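Local atomic coordinates of FAD-dependent pyridine nucleotide-disulphide oxidoreductase (Desulfovibrio vulgaris, PDB entry 3IWA), a protein that probably uses a bound FAD to carry electrons from NADH or NADPH to a disulphide or related substrate. Residues N300-K305 against A352-E357; Y364-V369 against R398-Q403; G198-S203 against G338-K343; M386-V391 against A414-V419. One frame throughout, in Å; residues are numbered along the deposited sequence.

Interaction 1. Residues N300-K305 against A352-E357; sequences NLVTGK and AGLTVE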
loop_
_atom_site.group_PDB
_atom_site.type_symbol
_atom_site.label_atom_id
_atom_site.label_comp_id
_atom_site.label_asym_id
_atom_site.label_seq_id
_atom_site.Cartn_x
_atom_site.Cartn_y
_atom_site.Cartn_z
ATOM N N ASN A 300 4.407 20.017 -4.050
ATOM C CA ASN A 300 3.332 19.190 -3.579
ATOM C C ASN A 300 2.944 18.357 -4.779
ATOM O O ASN A 300 2.531 18.922 -5.771
ATOM C CB ASN A 300 2.158 20.053 -3.109
ATOM C CG ASN A 300 1.000 19.231 -2.573
ATOM O OD1 ASN A 300 0.438 18.395 -3.270
ATOM N ND2 ASN A 300 0.652 19.463 -1.345
ATOM N N LEU A 301 3.082 17.034 -4.726
ATOM C CA LEU A 301 2.769 16.235 -5.934
ATOM C C LEU A 301 1.265 16.058 -6.278
ATOM O O LEU A 301 0.937 15.469 -7.301
ATOM C CB LEU A 301 3.492 14.889 -5.913
ATOM C CG LEU A 301 5.019 15.022 -5.795
ATOM C CD1 LEU A 301 5.606 13.671 -5.468
ATOM C CD2 LEU A 301 5.657 15.577 -7.052
ATOM N N VAL A 302 0.362 16.532 -5.431
ATOM C CA VAL A 302 -1.066 16.450 -5.740
ATOM C C VAL A 302 -1.460 17.764 -6.378
ATOM O O VAL A 302 -2.061 17.766 -7.454
ATOM C CB VAL A 302 -1.958 16.228 -4.525
ATOM C CG1 VAL A 302 -3.461 16.444 -4.923
ATOM C CG2 VAL A 302 -1.749 14.842 -3.920
ATOM N N THR A 303 -1.100 18.875 -5.738
ATOM C CA THR A 303 -1.503 20.187 -6.233
ATOM C C THR A 303 -0.668 20.711 -7.376
ATOM O O THR A 303 -1.103 21.602 -8.077
ATOM C CB THR A 303 -1.430 21.265 -5.154
ATOM O OG1 THR A 303 -0.070 21.452 -4.757
ATOM C CG2 THR A 303 -2.267 20.896 -3.966
ATOM N N GLY A 304 0.548 20.192 -7.538
ATOM C CA GLY A 304 1.477 20.685 -8.558
ATOM C C GLY A 304 2.084 22.027 -8.175
ATOM O O GLY A 304 2.723 22.692 -8.985
ATOM N N LYS A 305 1.874 22.427 -6.936
ATOM C CA LYS A 305 2.383 23.678 -6.444
ATOM C C LYS A 305 3.411 23.391 -5.365
ATOM O O LYS A 305 3.488 22.283 -4.829
ATOM C CB LYS A 305 1.251 24.549 -5.875
ATOM C CG LYS A 305 0.279 25.041 -6.958
ATOM C CD LYS A 305 -0.427 26.362 -6.563
ATOM C CE LYS A 305 -1.299 26.185 -5.311
ATOM N NZ LYS A 305 -2.001 27.436 -4.905
ATOM N N ALA A 352 -3.023 10.785 3.350
ATOM C CA ALA A 352 -2.080 11.293 2.367
ATOM C C ALA A 352 -2.825 12.242 1.489
ATOM O O ALA A 352 -3.988 12.042 1.264
ATOM C CB ALA A 352 -1.458 10.172 1.519
ATOM N N GLY A 353 -2.148 13.259 0.990
ATOM C CA GLY A 353 -2.752 14.191 0.089
ATOM C C GLY A 353 -3.678 15.142 0.848
ATOM O O GLY A 353 -3.532 15.358 2.060
ATOM N N LEU A 354 -4.653 15.669 0.123
ATOM C CA LEU A 354 -5.547 16.687 0.650
ATOM C C LEU A 354 -6.759 16.128 1.356
ATOM O O LEU A 354 -7.281 15.074 0.988
ATOM C CB LEU A 354 -6.034 17.576 -0.473
ATOM C CG LEU A 354 -4.957 18.171 -1.354
ATOM C CD1 LEU A 354 -5.589 18.910 -2.519
ATOM C CD2 LEU A 354 -4.065 19.064 -0.521
ATOM N N THR A 355 -7.196 16.844 2.384
ATOM C CA THR A 355 -8.494 16.595 2.975
ATOM C C THR A 355 -9.494 17.351 2.112
ATOM O O THR A 355 -9.110 18.171 1.334
ATOM C CB THR A 355 -8.594 17.119 4.429
ATOM O OG1 THR A 355 -8.574 18.555 4.421
ATOM C CG2 THR A 355 -7.454 16.552 5.342
ATOM N N VAL A 356 -10.777 17.076 2.266
ATOM C CA VAL A 356 -11.808 17.778 1.512
ATOM C C VAL A 356 -11.751 19.324 1.729
ATOM O O VAL A 356 -11.753 20.103 0.765
ATOM C CB VAL A 356 -13.241 17.200 1.831
ATOM C CG1 VAL A 356 -13.572 17.195 3.357
ATOM C CG2 VAL A 356 -14.316 17.965 1.040
ATOM N N GLU A 357 -11.646 19.737 2.987
ATOM C CA GLU A 357 -11.563 21.158 3.329
ATOM C C GLU A 357 -10.290 21.762 2.717
ATOM O O GLU A 357 -10.307 22.853 2.150
ATOM C CB GLU A 357 -11.562 21.359 4.863
ATOM C CG GLU A 357 -12.841 20.838 5.612
ATOM C CD GLU A 357 -12.805 19.328 6.042
ATOM O OE1 GLU A 357 -11.811 18.592 5.750
ATOM O OE2 GLU A 357 -13.811 18.883 6.678
#
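V302, in the turn after strand 296-299, and G353, at the end of strand 348-353, bring the two backbones nearest, with their CA atoms 6.5 Å apart. No hydrogen bond joins the segments, and the contact is apolar. The two methyls of V302 divide the work. CG1, anti to the backbone N (chi1 169°), meets CD1 of L354 at 4.0 Å. CG2, anti to the carbonyl carbon, rests on CA of G353 at 4.2 Å. L354 is the second anchor. Its CD1 also meets CG2 of T303 at 4.1 Å, so one methyl fills the angle between two neighbouring residues of the turn. The L354 chain slides past V302 in the opposite direction and runs at about a right angle to T303. The turn is held from within. N300 OD1 takes V302 N at 2.9 Å in the carbonyl plane, and T303 N at 2.9 Å from above that plane. T303 OG1 accepts from K305 N at 3.1 Å, which ties down the far end. Beyond L354, T355 caps helix 356-361 through G358 N. The turn combines an Asx turn, an Asx motif and an ST turn. Its apolar side packs on the end of strand 348-353 and on L354 just after it, and the contact joins two regions of the chain that belong to different sequence families.

Interaction 2. Residues Y364-V369 against R398-Q403; sequences YDAVNV and RVLGIQ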
loop_
_atom_site.group_PDB
_atom_site.type_symbol
_atom_site.label_atom_id
_atom_site.label_comp_id
_atom_site.label_asym_id
_atom_site.label_seq_id
_atom_site.Cartn_x
_atom_site.Cartn_y
_atom_site.Cartn_z
ATOM N N TYR A 364 -10.508 23.385 -5.462
ATOM C CA TYR A 364 -11.025 22.246 -6.229
ATOM C C TYR A 364 -12.487 22.119 -5.891
ATOM O O TYR A 364 -12.875 22.291 -4.729
ATOM C CB TYR A 364 -10.333 20.888 -5.878
ATOM C CG TYR A 364 -8.915 20.786 -6.344
ATOM C CD1 TYR A 364 -8.608 20.433 -7.651
ATOM C CD2 TYR A 364 -7.870 21.080 -5.474
ATOM C CE1 TYR A 364 -7.290 20.374 -8.078
ATOM C CE2 TYR A 364 -6.572 21.030 -5.887
ATOM C CZ TYR A 364 -6.283 20.680 -7.177
ATOM O OH TYR A 364 -4.963 20.652 -7.525
ATOM N N ASP A 365 -13.279 21.787 -6.892
ATOM C CA ASP A 365 -14.640 21.343 -6.681
ATOM C C ASP A 365 -14.615 19.891 -6.163
ATOM O O ASP A 365 -14.893 18.955 -6.882
ATOM C CB ASP A 365 -15.400 21.477 -8.015
ATOM C CG ASP A 365 -16.877 21.035 -7.936
ATOM O OD1 ASP A 365 -17.401 20.776 -6.829
ATOM O OD2 ASP A 365 -17.491 20.946 -9.026
ATOM N N ALA A 366 -14.286 19.714 -4.892
ATOM C CA ALA A 366 -13.976 18.399 -4.359
ATOM C C ALA A 366 -15.123 17.823 -3.600
ATOM O O ALA A 366 -15.898 18.546 -3.015
ATOM C CB ALA A 366 -12.791 18.488 -3.437
ATOM N N VAL A 367 -15.188 16.499 -3.553
ATOM C CA VAL A 367 -16.179 15.824 -2.749
ATOM C C VAL A 367 -15.507 14.787 -1.864
ATOM O O VAL A 367 -14.566 14.121 -2.263
ATOM C CB VAL A 367 -17.307 15.203 -3.632
ATOM C CG1 VAL A 367 -16.817 14.910 -5.027
ATOM C CG2 VAL A 367 -17.828 13.948 -3.034
ATOM N N ASN A 368 -15.989 14.684 -0.645
ATOM C CA ASN A 368 -15.521 13.726 0.303
ATOM C C ASN A 368 -16.469 12.530 0.320
ATOM O O ASN A 368 -17.633 12.656 0.709
ATOM C CB ASN A 368 -15.497 14.371 1.683
ATOM C CG ASN A 368 -14.537 13.697 2.645
ATOM O OD1 ASN A 368 -14.844 13.539 3.818
ATOM N ND2 ASN A 368 -13.362 13.330 2.169
ATOM N N VAL A 369 -15.960 11.378 -0.096
ATOM C CA VAL A 369 -16.704 10.116 -0.105
ATOM C C VAL A 369 -16.255 9.210 1.047
ATOM O O VAL A 369 -15.091 8.907 1.175
ATOM C CB VAL A 369 -16.415 9.409 -1.441
ATOM C CG1 VAL A 369 -17.107 8.070 -1.528
ATOM C CG2 VAL A 369 -16.817 10.301 -2.588
ATOM N N ARG A 398 -10.040 13.158 -10.501
ATOM C CA ARG A 398 -8.737 12.850 -9.865
ATOM C C ARG A 398 -8.963 12.612 -8.395
ATOM O O ARG A 398 -9.816 13.255 -7.779
ATOM C CB ARG A 398 -7.759 13.979 -9.990
ATOM C CG ARG A 398 -6.943 13.964 -11.213
ATOM C CD ARG A 398 -5.897 15.095 -11.146
ATOM N NE ARG A 398 -4.966 14.923 -10.034
ATOM C CZ ARG A 398 -4.395 15.916 -9.348
ATOM N NH1 ARG A 398 -4.663 17.184 -9.628
ATOM N NH2 ARG A 398 -3.561 15.630 -8.355
ATOM N N VAL A 399 -8.229 11.656 -7.850
ATOM C CA VAL A 399 -8.223 11.427 -6.415
ATOM C C VAL A 399 -7.196 12.399 -5.852
ATOM O O VAL A 399 -6.114 12.460 -6.341
ATOM C CB VAL A 399 -7.903 9.960 -6.083
ATOM C CG1 VAL A 399 -7.826 9.769 -4.617
ATOM C CG2 VAL A 399 -8.989 9.015 -6.672
ATOM N N LEU A 400 -7.576 13.196 -4.856
ATOM C CA LEU A 400 -6.691 14.220 -4.308
ATOM C C LEU A 400 -6.120 13.822 -2.947
ATOM O O LEU A 400 -5.205 14.470 -2.433
ATOM C CB LEU A 400 -7.433 15.568 -4.184
ATOM C CG LEU A 400 -8.078 16.152 -5.450
ATOM C CD1 LEU A 400 -8.986 17.391 -5.224
ATOM C CD2 LEU A 400 -7.026 16.439 -6.506
ATOM N N GLY A 401 -6.706 12.798 -2.352
ATOM C CA GLY A 401 -6.375 12.412 -1.013
ATOM C C GLY A 401 -7.229 11.289 -0.479
ATOM O O GLY A 401 -8.270 10.931 -1.055
ATOM N N ILE A 402 -6.767 10.749 0.642
ATOM C CA ILE A 402 -7.374 9.647 1.290
ATOM C C ILE A 402 -6.993 9.743 2.758
ATOM O O ILE A 402 -5.848 10.053 3.051
ATOM C CB ILE A 402 -6.948 8.310 0.657
ATOM C CG1 ILE A 402 -7.724 7.181 1.291
ATOM C CG2 ILE A 402 -5.434 8.050 0.776
ATOM C CD1 ILE A 402 -7.584 5.871 0.579
ATOM N N GLN A 403 -7.976 9.563 3.656
ATOM C CA GLN A 403 -7.727 9.441 5.074
ATOM C C GLN A 403 -8.571 8.351 5.718
ATOM O O GLN A 403 -9.522 7.920 5.170
ATOM C CB GLN A 403 -8.056 10.728 5.776
ATOM C CG GLN A 403 -7.267 11.916 5.331
ATOM C CD GLN A 403 -7.852 12.563 4.170
ATOM O OE1 GLN A 403 -9.058 12.697 4.092
ATOM N NE2 GLN A 403 -7.010 13.004 3.236
#
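A366 and L400 have the closest CA atoms, 8.4 Å apart, because strands 366-372 and 399-406 are not adjacent. Strand 386-393 lies between them in the antiparallel sheet, so the two segments run in the same general direction. L400 and G401 both face V391, a classic beta bulge. The side chain of L400 makes most of the contact. With CG beside its backbone N (chi1 -56°), it reaches toward Y364. CD1 lies over one face of the Y364 ring, 3.9 Å from the centroid and 25° off the ring normal. It is displaced toward the CB end: CG of Y364 is 3.6 Å from CD1. The same methyl touches CB of A366 at 4.3 Å. CD2, the other branch of L400, sits over the centre of the R398 guanidinium, 3.8 Å above its plane. One leucine therefore covers an aromatic ring and a charged flat group with separate methyls. The ring and guanidinium planes stand 81° apart, and R398 NH1 remains 4.1 Å from OH of Y364. A359 of helix 356-361 packs on both A366 and L400. Across the two segments the contact rests on CH-pi and apolar packing, without a hydrogen bond. One face of the guanidinium lies against the CD2 methyl of L400, while R398 NH2 hydrogen-bonds to V302 O, so the contact uses the apolar face of a charged group.

Interaction 3. Residues G198-S203 against G338-K343; sequences GFTSKS and GSWAVK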
loop_
_atom_site.group_PDB
_atom_site.type_symbol
_atom_site.label_atom_id
_atom_site.label_comp_id
_atom_site.label_asym_id
_atom_site.label_seq_id
_atom_site.Cartn_x
_atom_site.Cartn_y
_atom_site.Cartn_z
ATOM N N GLY A 198 -6.360 20.082 8.340
ATOM C CA GLY A 198 -5.507 19.862 7.185
ATOM C C GLY A 198 -4.991 18.438 7.029
ATOM O O GLY A 198 -4.390 18.133 6.004
ATOM N N PHE A 199 -5.178 17.585 8.041
ATOM C CA PHE A 199 -4.779 16.176 7.974
ATOM C C PHE A 199 -5.967 15.196 7.885
ATOM O O PHE A 199 -5.893 14.233 7.123
ATOM C CB PHE A 199 -3.921 15.799 9.173
ATOM C CG PHE A 199 -2.483 16.297 9.092
ATOM C CD1 PHE A 199 -1.427 15.397 9.143
ATOM C CD2 PHE A 199 -2.194 17.660 8.986
ATOM C CE1 PHE A 199 -0.121 15.834 9.072
ATOM C CE2 PHE A 199 -0.881 18.111 8.912
ATOM C CZ PHE A 199 0.158 17.192 8.955
ATOM N N THR A 200 -7.020 15.409 8.684
ATOM C CA THR A 200 -8.286 14.706 8.499
ATOM C C THR A 200 -9.401 15.712 8.235
ATOM O O THR A 200 -9.258 16.887 8.560
ATOM C CB THR A 200 -8.685 13.856 9.702
ATOM O OG1 THR A 200 -9.137 14.723 10.737
ATOM C CG2 THR A 200 -7.535 12.986 10.200
ATOM N N SER A 201 -10.508 15.255 7.643
ATOM C CA SER A 201 -11.734 16.087 7.561
ATOM C C SER A 201 -12.311 16.375 8.955
ATOM O O SER A 201 -11.970 15.705 9.923
ATOM C CB SER A 201 -12.835 15.390 6.735
ATOM O OG SER A 201 -13.320 14.245 7.438
ATOM N N LYS A 202 -13.216 17.338 9.041
ATOM C CA LYS A 202 -13.961 17.617 10.289
ATOM C C LYS A 202 -14.701 16.379 10.807
ATOM O O LYS A 202 -14.573 16.003 11.973
ATOM C CB LYS A 202 -14.945 18.770 10.059
ATOM C CG LYS A 202 -15.376 19.476 11.340
ATOM C CD LYS A 202 -16.104 20.799 11.084
ATOM C CE LYS A 202 -16.927 21.212 12.338
ATOM N NZ LYS A 202 -18.016 22.203 12.021
ATOM N N SER A 203 -15.413 15.695 9.916
ATOM C CA SER A 203 -16.177 14.502 10.272
ATOM C C SER A 203 -15.277 13.379 10.822
ATOM O O SER A 203 -15.586 12.742 11.849
ATOM C CB SER A 203 -17.012 14.024 9.066
ATOM O OG SER A 203 -16.244 13.359 8.053
ATOM N N GLY A 338 2.472 13.977 1.321
ATOM C CA GLY A 338 2.071 14.209 2.720
ATOM C C GLY A 338 1.476 13.031 3.507
ATOM O O GLY A 338 0.624 13.205 4.359
ATOM N N SER A 339 1.934 11.829 3.233
ATOM C CA SER A 339 1.513 10.670 3.972
ATOM C C SER A 339 1.790 10.804 5.465
ATOM O O SER A 339 2.815 11.323 5.853
ATOM C CB SER A 339 2.273 9.470 3.428
ATOM O OG SER A 339 2.109 9.398 2.034
ATOM N N TRP A 340 0.911 10.289 6.303
ATOM C CA TRP A 340 1.084 10.431 7.750
ATOM C C TRP A 340 0.310 9.328 8.463
ATOM O O TRP A 340 -0.584 8.723 7.897
ATOM C CB TRP A 340 0.600 11.814 8.240
ATOM C CG TRP A 340 -0.858 12.064 7.942
ATOM C CD1 TRP A 340 -1.376 12.565 6.796
ATOM C CD2 TRP A 340 -1.981 11.757 8.784
ATOM N NE1 TRP A 340 -2.762 12.608 6.877
ATOM C CE2 TRP A 340 -3.143 12.074 8.075
ATOM C CE3 TRP A 340 -2.113 11.179 10.048
ATOM C CZ2 TRP A 340 -4.430 11.903 8.626
ATOM C CZ3 TRP A 340 -3.377 11.009 10.573
ATOM C CH2 TRP A 340 -4.514 11.392 9.874
ATOM N N ALA A 341 0.685 9.074 9.705
ATOM C CA ALA A 341 -0.035 8.191 10.583
ATOM C C ALA A 341 0.154 8.670 12.007
ATOM O O ALA A 341 1.232 9.150 12.363
ATOM C CB ALA A 341 0.458 6.773 10.425
ATOM N N VAL A 342 -0.911 8.570 12.803
ATOM C CA VAL A 342 -0.883 8.823 14.244
ATOM C C VAL A 342 -1.553 7.654 14.981
ATOM O O VAL A 342 -2.661 7.227 14.632
ATOM C CB VAL A 342 -1.651 10.090 14.628
ATOM C CG1 VAL A 342 -1.162 10.598 15.934
ATOM C CG2 VAL A 342 -1.464 11.158 13.622
ATOM N N LYS A 343 -0.880 7.139 15.997
ATOM C CA LYS A 343 -1.457 6.149 16.878
ATOM C C LYS A 343 -1.976 6.872 18.129
ATOM O O LYS A 343 -1.250 7.658 18.755
ATOM C CB LYS A 343 -0.412 5.088 17.216
ATOM C CG LYS A 343 -0.804 4.109 18.338
ATOM C CD LYS A 343 -1.406 2.792 17.837
ATOM C CE LYS A 343 -2.092 2.013 18.987
ATOM N NZ LYS A 343 -3.226 2.773 19.626
HETATM O O HOH W 1 -4.472 13.742 4.800
#
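F199 and W340 form a T-shaped aromatic contact in a buried place, where the loop leading into helix 202-214 meets the outer strand 340-343 of the dimerisation-domain sheet. The edge of the phenyl ring is directed at the face of the indole. The phenyl centroid lies 4.8 Å from that of the five-membered ring, with the planes at 62°. Between the two rings, F199 CD1 comes closest, 3.6 Å from W340 CG. The indole reaches the loop because W340 CG lies between its own backbone N and carbonyl carbon (chi1 60°). Further along the indole, CG2 of T200 meets CH2 of W340 at 3.4 Å, and the two side chains cross at about a right angle. A water adds a polar link. It donates to F199 O at 2.8 Å and accepts from W340 NE1 at 2.9 Å, lying in the indole plane at its edge. On the loop side, S201 OG caps the helix through L204 N. Just before the strand, S339 OG bonds to E436 O of the second subunit; A341 in the strand packs on V438 of that subunit. The chemistry is mixed. F199 packs over one face of the indole and T200 CG2 touches its six-membered end, while the water satisfies the indole N-H and engages the F199 carbonyl. This bridge links the loop backbone to the tryptophan without a direct hydrogen bond between the segments.

Interaction 4. Residues M386-V391 against A414-V419; sequences MTLQLV and ARINAV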
loop_
_atom_site.group_PDB
_atom_site.type_symbol
_atom_site.label_atom_id
_atom_site.label_comp_id
_atom_site.label_asym_id
_atom_site.label_seq_id
_atom_site.Cartn_x
_atom_site.Cartn_y
_atom_site.Cartn_z
ATOM N N MET A 386 -13.731 0.094 10.528
ATOM C CA MET A 386 -12.819 0.863 9.666
ATOM C C MET A 386 -13.556 1.859 8.803
ATOM O O MET A 386 -14.463 1.474 8.128
ATOM C CB MET A 386 -11.967 -0.008 8.722
ATOM C CG MET A 386 -10.803 0.858 8.120
ATOM S SD MET A 386 -9.684 0.125 6.957
ATOM C CE MET A 386 -9.197 -1.302 7.903
ATOM N N THR A 387 -13.119 3.123 8.833
ATOM C CA THR A 387 -13.591 4.182 7.943
ATOM C C THR A 387 -12.481 4.709 7.036
ATOM O O THR A 387 -11.397 5.045 7.508
ATOM C CB THR A 387 -14.074 5.402 8.725
ATOM O OG1 THR A 387 -14.979 4.991 9.752
ATOM C CG2 THR A 387 -14.754 6.417 7.797
ATOM N N LEU A 388 -12.786 4.791 5.741
ATOM C CA LEU A 388 -11.993 5.499 4.759
ATOM C C LEU A 388 -12.780 6.664 4.200
ATOM O O LEU A 388 -13.979 6.543 3.946
ATOM C CB LEU A 388 -11.657 4.610 3.560
ATOM C CG LEU A 388 -10.733 3.431 3.754
ATOM C CD1 LEU A 388 -10.405 2.841 2.364
ATOM C CD2 LEU A 388 -9.469 3.858 4.548
ATOM N N GLN A 389 -12.067 7.751 3.916
ATOM C CA GLN A 389 -12.626 8.870 3.209
ATOM C C GLN A 389 -11.706 9.172 2.036
ATOM O O GLN A 389 -10.489 9.173 2.193
ATOM C CB GLN A 389 -12.781 10.077 4.153
ATOM C CG GLN A 389 -13.709 9.821 5.381
ATOM C CD GLN A 389 -14.058 11.107 6.205
ATOM O OE1 GLN A 389 -15.018 11.131 6.980
ATOM N NE2 GLN A 389 -13.281 12.140 6.037
ATOM N N LEU A 390 -12.295 9.397 0.865
ATOM C CA LEU A 390 -11.590 9.551 -0.375
ATOM C C LEU A 390 -11.964 10.901 -0.907
ATOM O O LEU A 390 -13.154 11.238 -0.926
ATOM C CB LEU A 390 -12.014 8.458 -1.369
ATOM C CG LEU A 390 -11.176 8.194 -2.629
ATOM C CD1 LEU A 390 -9.843 7.512 -2.240
ATOM C CD2 LEU A 390 -11.958 7.305 -3.705
ATOM N N VAL A 391 -10.963 11.682 -1.320
ATOM C CA VAL A 391 -11.195 13.056 -1.754
ATOM C C VAL A 391 -10.995 13.139 -3.224
ATOM O O VAL A 391 -9.947 12.805 -3.727
ATOM C CB VAL A 391 -10.272 14.070 -1.023
ATOM C CG1 VAL A 391 -10.647 15.450 -1.392
ATOM C CG2 VAL A 391 -10.365 13.911 0.499
ATOM N N ALA A 414 -2.211 -0.408 5.519
ATOM C CA ALA A 414 -2.176 -1.129 4.254
ATOM C C ALA A 414 -3.083 -0.534 3.175
ATOM O O ALA A 414 -2.818 -0.666 1.971
ATOM C CB ALA A 414 -2.510 -2.634 4.474
ATOM N N ARG A 415 -4.169 0.083 3.613
ATOM C CA ARG A 415 -5.142 0.645 2.725
ATOM C C ARG A 415 -4.636 2.034 2.335
ATOM O O ARG A 415 -4.638 2.405 1.185
ATOM C CB ARG A 415 -6.491 0.711 3.463
ATOM C CG ARG A 415 -7.620 -0.244 3.046
ATOM C CD ARG A 415 -7.311 -1.711 2.812
ATOM N NE ARG A 415 -7.039 -2.374 4.058
ATOM C CZ ARG A 415 -7.300 -3.643 4.340
ATOM N NH1 ARG A 415 -6.962 -4.088 5.540
ATOM N NH2 ARG A 415 -7.889 -4.466 3.469
ATOM N N ILE A 416 -4.201 2.828 3.294
ATOM C CA ILE A 416 -3.651 4.152 2.963
ATOM C C ILE A 416 -2.389 4.088 2.068
ATOM O O ILE A 416 -2.219 4.895 1.144
ATOM C CB ILE A 416 -3.334 4.966 4.264
ATOM C CG1 ILE A 416 -4.611 5.238 5.081
ATOM C CG2 ILE A 416 -2.634 6.264 3.926
ATOM C CD1 ILE A 416 -5.794 5.875 4.304
ATOM N N ASN A 417 -1.492 3.140 2.356
ATOM C CA ASN A 417 -0.264 2.989 1.561
ATOM C C ASN A 417 -0.555 2.711 0.119
ATOM O O ASN A 417 0.090 3.266 -0.752
ATOM C CB ASN A 417 0.577 1.816 2.058
ATOM C CG ASN A 417 1.541 2.195 3.167
ATOM O OD1 ASN A 417 1.668 3.368 3.536
ATOM N ND2 ASN A 417 2.252 1.188 3.686
ATOM N N ALA A 418 -1.523 1.822 -0.123
ATOM C CA ALA A 418 -1.881 1.432 -1.485
ATOM C C ALA A 418 -2.171 2.646 -2.311
ATOM O O ALA A 418 -1.757 2.720 -3.468
ATOM C CB ALA A 418 -3.086 0.477 -1.509
ATOM N N VAL A 419 -2.934 3.570 -1.745
ATOM C CA VAL A 419 -3.327 4.755 -2.463
ATOM C C VAL A 419 -2.254 5.867 -2.413
ATOM O O VAL A 419 -2.049 6.576 -3.403
ATOM C CB VAL A 419 -4.697 5.258 -1.932
ATOM C CG1 VAL A 419 -5.068 6.537 -2.600
ATOM C CG2 VAL A 419 -5.796 4.157 -2.092
#
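L388 reaches from strand 386-393 to R415 and I416 of helix 409-423, and its side chain can be followed outward. CB points toward the helix. CG lies beside the backbone N (chi1 -67°) and splits the chain into two methyls with different partners. CD1 meets CG of R415 at 4.2 Å, which is the aliphatic part of that residue. CD2 meets CD1 of I416, also at 4.2 Å, and these two side chains slide past each other in opposite directions. The segments lie nearly parallel: the axes make an angle of 18° and come within 10.7 Å. That separation is spanned by side chains alone. Two residues before L388, M386 is extended as far as SD, then turns at chi3 (-53°) so that CE comes to 4.3 Å from NH1 of R415, obliquely to the guanidinium. The polar end of R415 is held elsewhere. NE bonds to A411 O one turn back in the helix, and NH2 forms a salt bridge with D448. I402 of the neighbouring strand packs on I416 and extends the apolar layer. N417 ND2 of the same helix hydrogen-bonds to A414 O of the second subunit, and the reciprocal bond is made too, so the helix stands between the sheet and the dimer partner. The contact is buried and dispersive. The salt bridge to D448 probably offsets the charge of R415, whose CG faces the leucine.

In the fold
From the N terminus, segment 198-203 comes first; its partner 338-343 closes the long loop of interaction 3. Segment 300-305 lies inside that loop, but its partner 352-357 comes after 338-343, so interactions 1 and 3 cross. Both join the first part of the chain to the dimerisation domain. Interactions 2 and 4 follow later and also cross: 364-369 and 386-391 open before 398-403 and 414-419 close them. All four reach one antiparallel sheet. Interaction 2 reaches across strand 386-393 to join its two neighbours, and interaction 4 packs a helix on the sheet. L354 N to L400 O links interactions 1 and 2.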